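Local atomic coordinates of galacto-N-biose/lacto-N-biose I transporter substrate-binding protein (Bifidobacterium longum, PDB entry 2Z8F), a protein that binds galacto-N-biose, lacto-N-biose and related sugars such as lacto-N-tetraose, probably delivering them to its ABC transporter for uptake. Residues V16-M21 against K302-F307; A74-Q79 against K296-P301. One frame throughout, in Å; residues are numbered along the deposited sequence.

Interaction 1 (V16-M21 against K302-F307); sequences VNITYM and KEAMEF. With ZN (zinc ion), chain E.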
loop_
_atom_site.group_PDB
_atom_site.type_symbol
_atom_site.label_atom_id
_atom_site.label_comp_id
_atom_site.label_asym_id
_atom_site.label_seq_id
_atom_site.Cartn_x
_atom_site.Cartn_y
_atom_site.Cartn_z
ATOM N N VAL A 16 9.505 -8.513 30.513
ATOM C CA VAL A 16 9.788 -7.382 29.660
ATOM C C VAL A 16 8.455 -6.973 29.049
ATOM O O VAL A 16 7.665 -7.830 28.661
ATOM C CB VAL A 16 10.846 -7.778 28.585
ATOM C CG1 VAL A 16 10.783 -6.873 27.367
ATOM C CG2 VAL A 16 12.243 -7.757 29.224
ATOM N N ASN A 17 8.198 -5.662 29.004
ATOM C CA ASN A 17 6.948 -5.164 28.452
ATOM C C ASN A 17 7.226 -4.370 27.199
ATOM O O ASN A 17 7.993 -3.415 27.256
ATOM C CB ASN A 17 6.254 -4.271 29.461
ATOM C CG ASN A 17 5.674 -5.054 30.627
ATOM O OD1 ASN A 17 4.625 -5.683 30.497
ATOM N ND2 ASN A 17 6.325 -4.973 31.783
ATOM N N ILE A 18 6.569 -4.773 26.111
ATOM C CA ILE A 18 6.730 -4.220 24.762
ATOM C C ILE A 18 5.412 -3.581 24.340
ATOM O O ILE A 18 4.341 -4.116 24.624
ATOM C CB ILE A 18 7.054 -5.394 23.758
ATOM C CG1 ILE A 18 8.368 -6.075 24.139
ATOM C CG2 ILE A 18 7.045 -4.934 22.260
ATOM C CD1 ILE A 18 9.544 -5.132 24.250
ATOM N N THR A 19 5.479 -2.434 23.673
ATOM C CA THR A 19 4.293 -1.854 23.064
ATOM C C THR A 19 4.430 -1.879 21.557
ATOM O O THR A 19 5.544 -1.705 21.042
ATOM C CB THR A 19 4.053 -0.419 23.511
ATOM O OG1 THR A 19 5.282 0.329 23.472
ATOM C CG2 THR A 19 3.515 -0.426 24.932
ATOM N N TYR A 20 3.310 -2.140 20.883
ATOM C CA TYR A 20 3.218 -2.198 19.400
ATOM C C TYR A 20 2.009 -1.369 18.953
ATOM O O TYR A 20 0.862 -1.698 19.306
ATOM C CB TYR A 20 3.079 -3.668 18.966
ATOM C CG TYR A 20 2.720 -3.949 17.510
ATOM C CD1 TYR A 20 3.098 -3.091 16.472
ATOM C CD2 TYR A 20 2.040 -5.120 17.171
ATOM C CE1 TYR A 20 2.786 -3.394 15.138
ATOM C CE2 TYR A 20 1.714 -5.420 15.856
ATOM C CZ TYR A 20 2.070 -4.556 14.845
ATOM O OH TYR A 20 1.693 -4.925 13.567
ATOM N N MET A 21 2.268 -0.287 18.209
ATOM C CA MET A 21 1.214 0.529 17.609
ATOM C C MET A 21 1.120 0.171 16.127
ATOM O O MET A 21 2.131 0.162 15.406
ATOM C CB MET A 21 1.488 2.025 17.747
ATOM C CG MET A 21 0.322 2.868 17.245
ATOM S SD MET A 21 0.624 4.662 17.227
ATOM C CE MET A 21 2.381 4.777 17.116
ATOM N N LYS A 302 15.815 -6.592 21.273
ATOM C CA LYS A 302 15.852 -8.033 21.015
ATOM C C LYS A 302 14.492 -8.691 21.168
ATOM O O LYS A 302 14.066 -9.474 20.325
ATOM C CB LYS A 302 16.848 -8.750 21.930
ATOM C CG LYS A 302 16.992 -10.203 21.555
ATOM C CD LYS A 302 18.123 -10.930 22.235
ATOM C CE LYS A 302 18.194 -12.344 21.676
ATOM N NZ LYS A 302 19.372 -13.153 22.167
ATOM N N GLU A 303 13.821 -8.394 22.273
ATOM C CA GLU A 303 12.526 -9.004 22.512
ATOM C C GLU A 303 11.418 -8.403 21.637
ATOM O O GLU A 303 10.501 -9.100 21.227
ATOM C CB GLU A 303 12.167 -8.937 24.004
ATOM C CG GLU A 303 13.139 -9.692 24.905
ATOM C CD GLU A 303 14.377 -8.880 25.226
ATOM O OE1 GLU A 303 14.252 -7.644 25.465
ATOM O OE2 GLU A 303 15.503 -9.464 25.244
ATOM N N ALA A 304 11.501 -7.109 21.339
ATOM C CA ALA A 304 10.632 -6.539 20.342
ATOM C C ALA A 304 10.704 -7.310 19.023
ATOM O O ALA A 304 9.679 -7.630 18.419
ATOM C CB ALA A 304 10.955 -5.056 20.126
ATOM N N MET A 305 11.925 -7.616 18.580
ATOM C CA MET A 305 12.113 -8.320 17.317
ATOM C C MET A 305 11.727 -9.802 17.392
ATOM O O MET A 305 11.197 -10.374 16.434
ATOM C CB MET A 305 13.560 -8.148 16.855
ATOM C CG MET A 305 13.860 -6.691 16.447
ATOM S SD MET A 305 13.202 -6.329 14.807
ATOM C CE MET A 305 14.443 -7.092 13.722
ATOM N N GLU A 306 11.940 -10.401 18.560
ATOM C CA GLU A 306 11.518 -11.778 18.806
ATOM C C GLU A 306 9.996 -11.924 18.611
ATOM O O GLU A 306 9.503 -12.784 17.865
ATOM C CB GLU A 306 11.904 -12.166 20.233
ATOM C CG GLU A 306 11.325 -13.512 20.700
ATOM C CD GLU A 306 11.949 -14.752 20.055
ATOM O OE1 GLU A 306 12.735 -14.668 19.079
ATOM O OE2 GLU A 306 11.606 -15.850 20.541
ATOM N N PHE A 307 9.263 -11.053 19.294
ATOM C CA PHE A 307 7.815 -10.994 19.122
ATOM C C PHE A 307 7.429 -10.680 17.683
ATOM O O PHE A 307 6.566 -11.348 17.121
ATOM C CB PHE A 307 7.150 -9.987 20.089
ATOM C CG PHE A 307 5.811 -9.498 19.581
ATOM C CD1 PHE A 307 4.672 -10.299 19.712
ATOM C CD2 PHE A 307 5.686 -8.256 18.922
ATOM C CE1 PHE A 307 3.430 -9.903 19.207
ATOM C CE2 PHE A 307 4.445 -7.847 18.422
ATOM C CZ PHE A 307 3.301 -8.682 18.555
HETATM ZN ZN ZN E . 15.406 -6.703 26.655
#
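Y20 and F307 make the closest contact between strand 16-21 and helix 302-307: CD2 of Y20 lies in the plane of the F307 ring, at its edge, 3.8 Å from F307 CE2, and the two side chains cross at about a right angle. With CG anti to the backbone N (chi1 157°), F307 reaches from the helix toward the strand, and its ring also meets W40 edge-to-face. The hydroxyl of Y20 is hydrogen-bonded to Q127. One helical turn before F307, A304 receives I18, whose CD1 lies 4.0 Å from A304 N and 4.4 Å from A304 CB. L77 of strand 77-81 touches both sides of this buried part.

Toward the N-terminal ends the fit is looser. V16 CG1 stands 4.0 Å from E303 OE1, and E303 is partly exposed. Its chain bends at chi2 (82°), and OE1 binds the zinc ion at 1.9 Å; D12 and H300 are the other protein ligands. Helix 301-311 thus packs on the mixed sheet of a solute-binding-protein domain. No hydrogen bond joins the two segments, whose axes cross at -59°; apolar packing holds them together, with metal coordination confined to the more open end.

Interaction 2 (A74-Q79 against K296-P301); sequences APDLAQ and KNSKHP. With ZN (zinc ion), chain E.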
loop_
_atom_site.group_PDB
_atom_site.type_symbol
_atom_site.label_atom_id
_atom_site.label_comp_id
_atom_site.label_asym_id
_atom_site.label_seq_id
_atom_site.Cartn_x
_atom_site.Cartn_y
_atom_site.Cartn_z
ATOM N N ALA A 74 6.902 7.103 23.016
ATOM C CA ALA A 74 6.773 6.284 21.815
ATOM C C ALA A 74 6.665 4.795 22.146
ATOM O O ALA A 74 7.183 4.356 23.174
ATOM C CB ALA A 74 7.960 6.525 20.903
ATOM N N PRO A 75 6.009 4.010 21.267
ATOM C CA PRO A 75 6.003 2.568 21.488
ATOM C C PRO A 75 7.342 1.941 21.105
ATOM O O PRO A 75 8.164 2.589 20.455
ATOM C CB PRO A 75 4.922 2.079 20.529
ATOM C CG PRO A 75 4.980 3.064 19.370
ATOM C CD PRO A 75 5.244 4.389 20.055
ATOM N N ASP A 76 7.560 0.689 21.485
ATOM C CA ASP A 76 8.765 -0.035 21.032
ATOM C C ASP A 76 8.732 -0.335 19.541
ATOM O O ASP A 76 9.765 -0.206 18.860
ATOM C CB ASP A 76 8.906 -1.345 21.814
ATOM C CG ASP A 76 9.059 -1.095 23.287
ATOM O OD1 ASP A 76 10.185 -0.760 23.711
ATOM O OD2 ASP A 76 8.029 -1.191 24.012
ATOM N N LEU A 77 7.546 -0.709 19.060
ATOM C CA LEU A 77 7.317 -1.170 17.700
ATOM C C LEU A 77 6.212 -0.345 17.082
ATOM O O LEU A 77 5.192 -0.070 17.735
ATOM C CB LEU A 77 6.862 -2.635 17.712
ATOM C CG LEU A 77 7.895 -3.700 18.080
ATOM C CD1 LEU A 77 7.242 -5.045 18.324
ATOM C CD2 LEU A 77 8.951 -3.808 16.940
ATOM N N ALA A 78 6.379 0.023 15.818
ATOM C CA ALA A 78 5.337 0.777 15.119
ATOM C C ALA A 78 5.281 0.421 13.648
ATOM O O ALA A 78 6.331 0.297 12.990
ATOM C CB ALA A 78 5.582 2.283 15.273
ATOM N N GLN A 79 4.072 0.298 13.112
ATOM C CA GLN A 79 3.925 0.067 11.672
ATOM C C GLN A 79 4.491 1.272 10.910
ATOM O O GLN A 79 4.152 2.410 11.219
ATOM C CB GLN A 79 2.452 -0.129 11.303
ATOM C CG GLN A 79 2.248 -0.372 9.810
ATOM C CD GLN A 79 0.823 -0.701 9.468
ATOM O OE1 GLN A 79 0.027 -1.080 10.341
ATOM N NE2 GLN A 79 0.479 -0.570 8.190
ATOM N N LYS A 296 13.553 4.548 18.167
ATOM C CA LYS A 296 14.842 5.017 18.690
ATOM C C LYS A 296 15.229 4.582 20.105
ATOM O O LYS A 296 16.309 4.010 20.305
ATOM C CB LYS A 296 14.906 6.541 18.574
ATOM C CG LYS A 296 16.224 7.167 18.986
ATOM C CD LYS A 296 16.070 8.678 19.076
ATOM C CE LYS A 296 17.178 9.289 19.905
ATOM N NZ LYS A 296 18.505 9.201 19.220
ATOM N N ASN A 297 14.359 4.851 21.061
ATOM C CA ASN A 297 14.687 4.634 22.459
ATOM C C ASN A 297 13.967 3.428 23.086
ATOM O O ASN A 297 13.766 3.384 24.311
ATOM C CB ASN A 297 14.389 5.898 23.263
ATOM C CG ASN A 297 15.162 7.127 22.765
ATOM O OD1 ASN A 297 14.553 8.137 22.420
ATOM N ND2 ASN A 297 16.490 7.047 22.749
ATOM N N SER A 298 13.575 2.457 22.262
ATOM C CA SER A 298 13.170 1.160 22.812
ATOM C C SER A 298 14.330 0.550 23.594
ATOM O O SER A 298 15.437 0.446 23.091
ATOM C CB SER A 298 12.727 0.174 21.734
ATOM O OG SER A 298 12.473 -1.096 22.336
ATOM N N LYS A 299 14.039 0.135 24.822
ATOM C CA LYS A 299 15.018 -0.484 25.708
ATOM C C LYS A 299 15.178 -1.977 25.429
ATOM O O LYS A 299 16.123 -2.607 25.925
ATOM C CB LYS A 299 14.564 -0.305 27.168
ATOM C CG LYS A 299 14.257 1.143 27.577
ATOM C CD LYS A 299 15.506 2.027 27.466
ATOM C CE LYS A 299 16.189 2.228 28.831
ATOM N NZ LYS A 299 17.636 2.538 28.689
ATOM N N HIS A 300 14.253 -2.545 24.651
ATOM C CA HIS A 300 14.222 -3.983 24.448
ATOM C C HIS A 300 14.117 -4.374 22.997
ATOM O O HIS A 300 13.180 -5.067 22.613
ATOM C CB HIS A 300 13.113 -4.623 25.298
ATOM C CG HIS A 300 13.347 -4.470 26.770
ATOM N ND1 HIS A 300 14.285 -5.215 27.454
ATOM C CD2 HIS A 300 12.803 -3.622 27.675
ATOM C CE1 HIS A 300 14.298 -4.837 28.722
ATOM N NE2 HIS A 300 13.398 -3.879 28.884
ATOM N N PRO A 301 15.103 -3.949 22.173
ATOM C CA PRO A 301 15.059 -4.306 20.755
ATOM C C PRO A 301 15.080 -5.807 20.485
ATOM O O PRO A 301 14.429 -6.251 19.547
ATOM C CB PRO A 301 16.331 -3.673 20.182
ATOM C CG PRO A 301 17.233 -3.465 21.354
ATOM C CD PRO A 301 16.312 -3.177 22.514
HETATM ZN ZN ZN E . 15.406 -6.703 26.655
HETATM O O HOH W 1 11.334 0.442 25.963
#
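The backbones of A74-Q79 and K296-P301 come together at one point, where the CA atoms of D76 and S298 are 4.9 Å apart. D76 is the last loop residue before strand 77-81, while K296-P301 is an irregular connection running into a helix that has H300 at its N-cap position. S298 directs its side chain toward D76, its OG anti to the backbone N (chi1 175°), and donates a hydrogen bond of 2.7 Å to D76 OD1, which accepts through its anti lone pair. The same OG accepts from H300 N at 3.3 Å with an angle of 154°, forming an ST turn. A water donates to D76 OD1 and accepts from K299 N at 3.0 Å, so a second, indirect link runs beside the first. An alanine in place of S298 would remove the hydroxyl, which would probably leave D76 OD1 without its direct bond to the loop and H300 N without its turn partner. H300, which closes the turn with its N-H, binds the zinc ion through ND1 at 2.0 Å. Around this surface contact, D76 also pairs through its backbone with L295, P75 packs on helix 61-71 and strand 16-22, and L77 lies against helix 301-311.

How the interactions relate
The two contacts have centres about 8 Å apart and share one sheet, in which strands 16-22 and 77-81 are neighbours. They are joined directly: T19 N is 2.9 Å from D76 OD2 and M21 N is 3.0 Å from L77 O, both probable hydrogen bonds. The zinc site unites their other halves, since H300 from interaction 2 and E303 from interaction 1, either side of the start of helix 301-311, bind the same ion. At the far end both strands lead toward the sugar: the side chain of Y20 lies about 8 Å from a bound galactose, and Q79 NE2 hydrogen-bonds to O4 of a galactose. Metal and glycan thus sit toward different ends of this strand pair.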